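Local structure of putative branched chain amino acid ABC transporter, periplasmic amino acid-binding protein (Brucella ovis, 4XFK) at residues K100-L103 against E109-Y112; L56-Q61 against I75-Q80. The protein probably binds branched-chain and related amino acids in the periplasm as the solute-binding component of an amino-acid ABC transport system. The protein carries 1 engineered substitution. All blocks are in the same frame, centred on the assembly; numbering follows the deposited sequence.

Contact 1. Residues K100-L103 against E109-Y112; sequences KYNL and EVLY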
loop_
_atom_site.group_PDB
_atom_site.type_symbol
_atom_site.label_atom_id
_atom_site.label_comp_id
_atom_site.label_asym_id
_atom_site.label_seq_id
_atom_site.Cartn_x
_atom_site.Cartn_y
_atom_site.Cartn_z
ATOM N N LYS A 100 4.864 -22.501 0.028
ATOM C CA LYS A 100 4.998 -23.905 0.403
ATOM C C LYS A 100 3.922 -24.794 -0.220
ATOM O O LYS A 100 4.198 -25.919 -0.637
ATOM C CB LYS A 100 5.034 -24.055 1.919
ATOM C CG LYS A 100 6.344 -23.553 2.513
ATOM C CD LYS A 100 6.422 -23.807 4.003
ATOM C CE LYS A 100 5.328 -23.053 4.739
ATOM N NZ LYS A 100 5.450 -23.195 6.218
ATOM N N TYR A 101 2.700 -24.281 -0.313
ATOM C CA TYR A 101 1.632 -25.004 -0.991
ATOM C C TYR A 101 2.028 -25.258 -2.440
ATOM O O TYR A 101 1.870 -26.366 -2.966
ATOM C CB TYR A 101 0.319 -24.208 -0.924
ATOM C CG TYR A 101 -0.809 -24.854 -1.701
ATOM C CD1 TYR A 101 -1.646 -25.790 -1.096
ATOM C CD2 TYR A 101 -1.028 -24.548 -3.043
ATOM C CE1 TYR A 101 -2.672 -26.396 -1.803
ATOM C CE2 TYR A 101 -2.050 -25.163 -3.761
ATOM C CZ TYR A 101 -2.867 -26.081 -3.131
ATOM O OH TYR A 101 -3.884 -26.691 -3.821
ATOM N N ASN A 102 2.556 -24.225 -3.082
ATOM C CA ASN A 102 2.909 -24.324 -4.490
ATOM C C ASN A 102 3.987 -25.357 -4.750
ATOM O O ASN A 102 3.947 -26.057 -5.757
ATOM C CB ASN A 102 3.300 -22.956 -5.035
ATOM C CG ASN A 102 2.112 -22.032 -5.155
ATOM O OD1 ASN A 102 0.959 -22.473 -5.085
ATOM N ND2 ASN A 102 2.376 -20.747 -5.352
ATOM N N LEU A 103 4.937 -25.481 -3.828
ATOM C CA LEU A 103 5.976 -26.502 -3.958
ATOM C C LEU A 103 5.386 -27.905 -3.954
ATOM O O LEU A 103 5.899 -28.809 -4.612
ATOM C CB LEU A 103 6.993 -26.374 -2.830
ATOM C CG LEU A 103 7.916 -25.166 -2.951
ATOM C CD1 LEU A 103 8.857 -25.089 -1.763
ATOM C CD2 LEU A 103 8.699 -25.244 -4.254
ATOM N N GLU A 109 -0.635 -24.255 -8.918
ATOM C CA GLU A 109 -0.155 -23.180 -8.061
ATOM C C GLU A 109 -1.195 -22.084 -7.819
ATOM O O GLU A 109 -2.053 -21.813 -8.663
ATOM C CB GLU A 109 1.130 -22.580 -8.639
ATOM C CG GLU A 109 2.318 -23.538 -8.631
ATOM C CD GLU A 109 2.417 -24.403 -9.880
ATOM O OE1 GLU A 109 1.470 -24.412 -10.696
ATOM O OE2 GLU A 109 3.462 -25.075 -10.045
ATOM N N VAL A 110 -1.095 -21.461 -6.648
ATOM C CA VAL A 110 -1.959 -20.359 -6.248
ATOM C C VAL A 110 -1.157 -19.059 -6.292
ATOM O O VAL A 110 0.022 -19.034 -5.917
ATOM C CB VAL A 110 -2.519 -20.623 -4.825
ATOM C CG1 VAL A 110 -3.218 -19.397 -4.245
ATOM C CG2 VAL A 110 -3.456 -21.833 -4.840
ATOM N N LEU A 111 -1.785 -17.994 -6.784
ATOM C CA LEU A 111 -1.161 -16.675 -6.829
ATOM C C LEU A 111 -1.520 -15.839 -5.614
ATOM O O LEU A 111 -2.658 -15.858 -5.159
ATOM C CB LEU A 111 -1.622 -15.911 -8.068
ATOM C CG LEU A 111 -0.961 -16.227 -9.399
ATOM C CD1 LEU A 111 -1.836 -15.755 -10.543
ATOM C CD2 LEU A 111 0.409 -15.562 -9.444
ATOM N N TYR A 112 -0.547 -15.089 -5.106
ATOM C CA TYR A 112 -0.814 -14.109 -4.063
ATOM C C TYR A 112 -0.606 -12.713 -4.668
ATOM O O TYR A 112 0.521 -12.321 -4.996
ATOM C CB TYR A 112 0.090 -14.356 -2.849
ATOM C CG TYR A 112 0.071 -13.287 -1.773
ATOM C CD1 TYR A 112 -1.067 -12.511 -1.528
ATOM C CD2 TYR A 112 1.203 -13.062 -0.992
ATOM C CE1 TYR A 112 -1.055 -11.528 -0.543
ATOM C CE2 TYR A 112 1.216 -12.095 -0.023
ATOM C CZ TYR A 112 0.096 -11.332 0.200
ATOM O OH TYR A 112 0.151 -10.367 1.172
HETATM O O HOH W 1 5.239 -25.400 -7.982
#
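In the beta-alpha-beta unit made of strand 81-84, helix 88-104 and strand 111-114, part of the parallel sheet of a periplasmic binding protein lobe, Asn102 in the last turns of the helix meets Val110 just before the returning strand. The amide of Asn102 reads both polar backbone atoms of this one residue. Val110 N donates to Asn102 OD1 at 2.8 Å with an N-H...O angle of 171°, arriving tilted from the carbonyl plane of the amide. Asn102 ND2 in turn donates to Val110 O at 3.0 Å; this bond lies almost in the amide plane and runs to a lone pair of the carbonyl. Two nearly straight bonds of opposite sense fix the rotation of the amide and settle which end is oxygen, while the chain entering the strand is held to a buried side chain.

CG of Asn102 stands anti to its carbonyl carbon (chi1 -71°), which carries the amide across to Val110. Glu109 lies over the root of this group, its CG 3.8 Å from Asn102 CB, with carboxylate and amide planes 68° apart. The chain of Glu109 is bent at chi2, and its OE2 accepts from Gly107 N in the connecting loop. A water donates both to Glu109 OE2 and to Asn102 O, bridging the acid to the helix backbone. On the apolar flank the Tyr101 ring and the Val110 side chain cross at about a right angle, Tyr101 CE2 lying 3.8 Å from Val110 CG2.

Contact 2. Residues L56-Q61 against I75-Q80; sequences LEYDNQ and IADGAQ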
loop_
_atom_site.group_PDB
_atom_site.type_symbol
_atom_site.label_atom_id
_atom_site.label_comp_id
_atom_site.label_asym_id
_atom_site.label_seq_id
_atom_site.Cartn_x
_atom_site.Cartn_y
_atom_site.Cartn_z
ATOM N N LEU A 56 -14.478 -14.260 -3.374
ATOM C CA LEU A 56 -14.713 -15.014 -2.155
ATOM C C LEU A 56 -14.065 -14.284 -0.994
ATOM O O LEU A 56 -12.846 -14.150 -0.933
ATOM C CB LEU A 56 -14.101 -16.407 -2.275
ATOM C CG LEU A 56 -14.539 -17.275 -3.456
ATOM C CD1 LEU A 56 -13.866 -18.641 -3.367
ATOM C CD2 LEU A 56 -16.056 -17.398 -3.520
ATOM N N GLU A 57 -14.866 -13.800 -0.060
ATOM C CA GLU A 57 -14.331 -13.010 1.043
ATOM C C GLU A 57 -14.149 -13.844 2.299
ATOM O O GLU A 57 -15.018 -14.646 2.649
ATOM C CB GLU A 57 -15.257 -11.829 1.324
ATOM C CG GLU A 57 -15.395 -10.865 0.146
ATOM C CD GLU A 57 -16.416 -9.774 0.400
ATOM O OE1 GLU A 57 -16.137 -8.872 1.213
ATOM O OE2 GLU A 57 -17.505 -9.814 -0.206
ATOM N N TYR A 58 -13.014 -13.648 2.971
ATOM C CA TYR A 58 -12.694 -14.332 4.225
ATOM C C TYR A 58 -12.284 -13.312 5.272
ATOM O O TYR A 58 -11.212 -12.719 5.191
ATOM C CB TYR A 58 -11.581 -15.374 4.026
ATOM C CG TYR A 58 -11.984 -16.458 3.063
ATOM C CD1 TYR A 58 -11.864 -16.267 1.694
ATOM C CD2 TYR A 58 -12.510 -17.661 3.515
ATOM C CE1 TYR A 58 -12.264 -17.241 0.800
ATOM C CE2 TYR A 58 -12.903 -18.646 2.624
ATOM C CZ TYR A 58 -12.777 -18.424 1.271
ATOM O OH TYR A 58 -13.165 -19.384 0.366
ATOM N N ASP A 59 -13.161 -13.093 6.237
ATOM C CA ASP A 59 -12.928 -12.153 7.326
ATOM C C ASP A 59 -11.921 -12.754 8.292
ATOM O O ASP A 59 -12.210 -13.731 8.973
ATOM C CB ASP A 59 -14.262 -11.882 8.018
ATOM C CG ASP A 59 -14.184 -10.824 9.105
ATOM O OD1 ASP A 59 -13.122 -10.183 9.283
ATOM O OD2 ASP A 59 -15.224 -10.636 9.786
ATOM N N ASN A 60 -10.724 -12.181 8.322
ATOM C CA ASN A 60 -9.663 -12.651 9.189
ATOM C C ASN A 60 -9.606 -11.799 10.449
ATOM O O ASN A 60 -9.186 -10.638 10.409
ATOM C CB ASN A 60 -8.303 -12.604 8.485
ATOM C CG ASN A 60 -7.171 -12.982 9.414
ATOM O OD1 ASN A 60 -7.381 -13.728 10.376
ATOM N ND2 ASN A 60 -5.977 -12.454 9.160
ATOM N N GLN A 61 -10.025 -12.382 11.568
ATOM C CA GLN A 61 -10.062 -11.665 12.838
ATOM C C GLN A 61 -8.869 -11.989 13.719
ATOM O O GLN A 61 -8.746 -11.464 14.820
ATOM C CB GLN A 61 -11.350 -12.014 13.579
ATOM C CG GLN A 61 -12.577 -11.440 12.905
ATOM C CD GLN A 61 -12.670 -9.938 13.095
ATOM O OE1 GLN A 61 -12.521 -9.432 14.211
ATOM N NE2 GLN A 61 -12.908 -9.215 12.008
ATOM N N ILE A 75 -8.224 -21.864 -0.448
ATOM C CA ILE A 75 -7.719 -22.822 -1.424
ATOM C C ILE A 75 -8.645 -24.037 -1.535
ATOM O O ILE A 75 -8.944 -24.503 -2.636
ATOM C CB ILE A 75 -6.270 -23.247 -1.103
ATOM C CG1 ILE A 75 -5.323 -22.057 -1.298
ATOM C CG2 ILE A 75 -5.841 -24.401 -1.996
ATOM C CD1 ILE A 75 -3.926 -22.296 -0.771
ATOM N N ALA A 76 -9.125 -24.524 -0.394
ATOM C CA ALA A 76 -10.070 -25.639 -0.376
ATOM C C ALA A 76 -11.364 -25.293 -1.115
ATOM O O ALA A 76 -11.997 -26.164 -1.718
ATOM C CB ALA A 76 -10.369 -26.065 1.060
ATOM N N ASP A 77 -11.752 -24.022 -1.061
ATOM C CA ASP A 77 -12.947 -23.549 -1.749
ATOM C C ASP A 77 -12.709 -23.292 -3.238
ATOM O O ASP A 77 -13.617 -22.861 -3.941
ATOM C CB ASP A 77 -13.493 -22.277 -1.084
ATOM C CG ASP A 77 -14.127 -22.547 0.267
ATOM O OD1 ASP A 77 -14.592 -23.682 0.492
ATOM O OD2 ASP A 77 -14.181 -21.625 1.105
ATOM N N GLY A 78 -11.492 -23.538 -3.715
ATOM C CA GLY A 78 -11.207 -23.420 -5.133
ATOM C C GLY A 78 -10.559 -22.115 -5.572
ATOM O O GLY A 78 -10.403 -21.877 -6.761
ATOM N N ALA A 79 -10.167 -21.264 -4.627
ATOM C CA ALA A 79 -9.510 -20.014 -5.001
ATOM C C ALA A 79 -8.167 -20.303 -5.658
ATOM O O ALA A 79 -7.355 -21.060 -5.117
ATOM C CB ALA A 79 -9.322 -19.113 -3.787
ATOM N N GLN A 80 -7.930 -19.705 -6.822
ATOM C CA GLN A 80 -6.626 -19.804 -7.478
ATOM C C GLN A 80 -5.776 -18.577 -7.176
ATOM O O GLN A 80 -4.586 -18.540 -7.496
ATOM C CB GLN A 80 -6.772 -19.936 -8.999
ATOM C CG GLN A 80 -7.692 -21.047 -9.478
ATOM C CD GLN A 80 -9.066 -20.512 -9.846
ATOM O OE1 GLN A 80 -9.457 -19.423 -9.413
ATOM N NE2 GLN A 80 -9.806 -21.269 -10.641
#
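Tyr58 and Asp77 meet with their flat groups nearly coplanar: the phenol ring and the carboxylate are turned only 21° apart, and OD2 lies at the ring edge, in its plane. The contact is made by the hydroxyl, Tyr58 OH donating to Asp77 OD2 at 2.6 Å, a short bond. OD2 receives it on the anti lone pair, the one facing away from the other carboxylate oxygen. The approach is close enough to bring Tyr58 OH within 3.3 Å of Asp77 CB as well, so the phenol end rests against the root of the acid as well as its oxygen. With chi1 at -62° the ring leaves beside the backbone N, opposite the carbonyl carbon, and from there it reaches from the strand to the turn.

That turn follows helix 63-76, which connects strand 54-59, the outermost strand on this side of the parallel sheet, to strand 81-84. Strand 13-18 lies between the two in the sheet, so the connection is a beta-alpha-beta crossover of the periplasmic-binding-protein lobe. Gly78 leaves the helical conformation with a positive phi of 98°, and two bonds back into the last turn make a Schellman motif; one of them joins Gly78 N to Ile75 O at 2.9 Å. The tyrosine bond therefore ties the edge strand to the residue immediately before the glycine that ends the helix, at the protein surface. Arg70, Ala73 and Ala74 of the same helix also touch the Tyr58 side chain, while Ala15 of the neighbouring strand meets it too.

Leu56, two residues earlier on the strand, approaches Asp77 loosely, its CD1 4.3 Å from both CB and the backbone O of that residue.

Of the four segments, the one on strand 54-59 comes first, after strand 13-18, its neighbour in the sheet, and contact 2 closes the excursion through helix 63-76 by bringing its C-terminal turn back to strand 54-59. The chain then passes through strand 81-84 and helix 88-104, and contact 1 closes the short loop into strand 111-114. The two closures follow in series, neither nesting nor crossing, with centres about 14 Å apart on one parallel sheet. They nevertheless touch: Leu111 N lies 2.9 Å from Gln80 O, a probable hydrogen bond at the start of the parallel neighbours 81-84 and 111-114, and Tyr101 OH packs 3.5 Å from Ile75 CG2, joining the ends of the two helices.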